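Local coordinates for laccase (Uncultured bacterium, PDB 4F7K), which probably oxidises phenolic substrates at the expense of molecular oxygen, as an extracellular multicopper oxidase of the laccase type, at residues A[177-180]-A[181-184]. Numbering follows the deposited sequence.
Sequences PVRR and GDRV
A type II beta turn from R179 to D182 leads the chain into strand 183-190 of a multicopper oxidase cupredoxin-like domain, and the two end residues of the turn grip each other twice. D182 N donates to R179 O at 3.0 Å, the bond that closes the turn. R179 N donates to D182 OD2 at 2.7 Å, nearly straight at 161° but arriving from above the carboxylate plane. Aspartate suits this place because its short side chain, with CG beside its own backbone N (chi1 -80°), folds back across the turn to the main chain of R179. G181 takes the third position, where the positive phi (97°) of a type II turn favours glycine, since a side chain would collide with R180 O. The R179 guanidinium stops short of a salt bridge, its NE 4.1 Å from D182 OD1. On the strand side of the turn, V178 CG1 meets V184 CG1 at 4.1 Å, and both valines, compact and branched as suits buried positions, also touch V239 of strand 232-239. D130, whose OD2 accepts a hydrogen bond from R183 N, brings a second carboxylate close to D182 OD1; the bond from R179 N and the nearby guanidinium would probably offset part of that repulsion.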
loop_
_atom_site.group_PDB
_atom_site.type_symbol
_atom_site.label_atom_id
_atom_site.label_comp_id
_atom_site.label_asym_id
_atom_site.label_seq_id
_atom_site.Cartn_x
_atom_site.Cartn_y
_atom_site.Cartn_z
ATOM N N PRO A 177 2.235 18.846 14.862
ATOM C CA PRO A 177 1.264 19.914 14.710
ATOM C C PRO A 177 1.534 20.662 13.412
ATOM O O PRO A 177 2.687 20.926 13.073
ATOM C CB PRO A 177 1.525 20.805 15.927
ATOM C CG PRO A 177 2.967 20.548 16.309
ATOM C CD PRO A 177 3.408 19.256 15.663
ATOM N N VAL A 178 0.466 20.984 12.698
ATOM C CA VAL A 178 0.561 21.624 11.389
ATOM C C VAL A 178 -0.104 23.006 11.465
ATOM O O VAL A 178 -1.040 23.206 12.249
ATOM C CB VAL A 178 -0.046 20.665 10.324
ATOM C CG1 VAL A 178 -0.685 21.384 9.151
ATOM C CG2 VAL A 178 1.006 19.669 9.861
ATOM N N ARG A 179 0.391 23.965 10.682
ATOM C CA ARG A 179 -0.130 25.341 10.740
ATOM C C ARG A 179 -1.041 25.621 9.552
ATOM O O ARG A 179 -0.885 25.011 8.498
ATOM C CB ARG A 179 1.013 26.369 10.787
ATOM C CG ARG A 179 2.003 26.186 11.955
ATOM C CD ARG A 179 2.929 27.380 12.115
ATOM N NE ARG A 179 4.093 27.322 11.226
ATOM C CZ ARG A 179 5.031 28.271 11.149
ATOM N NH1 ARG A 179 4.958 29.369 11.903
ATOM N NH2 ARG A 179 6.055 28.131 10.312
ATOM N N ARG A 180 -2.003 26.523 9.737
ATOM C CA ARG A 180 -2.850 27.004 8.649
ATOM C C ARG A 180 -1.966 27.765 7.657
ATOM O O ARG A 180 -1.233 28.676 8.046
ATOM C CB ARG A 180 -3.935 27.915 9.225
ATOM C CG ARG A 180 -4.945 28.461 8.229
ATOM C CD ARG A 180 -5.675 29.651 8.839
ATOM N NE ARG A 180 -4.866 30.870 8.772
ATOM C CZ ARG A 180 -5.073 31.966 9.500
ATOM N NH1 ARG A 180 -6.064 32.021 10.380
ATOM N NH2 ARG A 180 -4.273 33.011 9.352
ATOM N N GLY A 181 -2.020 27.381 6.385
ATOM C CA GLY A 181 -1.099 27.929 5.391
ATOM C C GLY A 181 0.113 27.047 5.105
ATOM O O GLY A 181 0.859 27.312 4.170
ATOM N N ASP A 182 0.330 26.000 5.901
ATOM C CA ASP A 182 1.367 25.012 5.571
ATOM C C ASP A 182 1.025 24.256 4.304
ATOM O O ASP A 182 -0.151 24.041 4.001
ATOM C CB ASP A 182 1.580 23.999 6.696
ATOM C CG ASP A 182 2.448 24.539 7.814
ATOM O OD1 ASP A 182 3.121 25.572 7.605
ATOM O OD2 ASP A 182 2.443 23.936 8.913
ATOM N N ARG A 183 2.049 23.877 3.552
ATOM C CA ARG A 183 1.864 22.962 2.439
ATOM C C ARG A 183 2.216 21.565 2.904
ATOM O O ARG A 183 3.354 21.319 3.294
ATOM C CB ARG A 183 2.754 23.332 1.258
ATOM C CG ARG A 183 2.577 22.356 0.093
ATOM C CD ARG A 183 2.926 22.981 -1.221
ATOM N NE ARG A 183 1.853 23.824 -1.720
ATOM C CZ ARG A 183 1.871 24.423 -2.903
ATOM N NH1 ARG A 183 2.911 24.276 -3.711
ATOM N NH2 ARG A 183 0.844 25.165 -3.273
ATOM N N VAL A 184 1.251 20.649 2.859
ATOM C CA VAL A 184 1.515 19.278 3.308
ATOM C C VAL A 184 1.524 18.268 2.184
ATOM O O VAL A 184 0.692 18.328 1.289
ATOM C CB VAL A 184 0.532 18.809 4.416
ATOM C CG1 VAL A 184 0.619 19.722 5.619
ATOM C CG2 VAL A 184 -0.914 18.703 3.883
#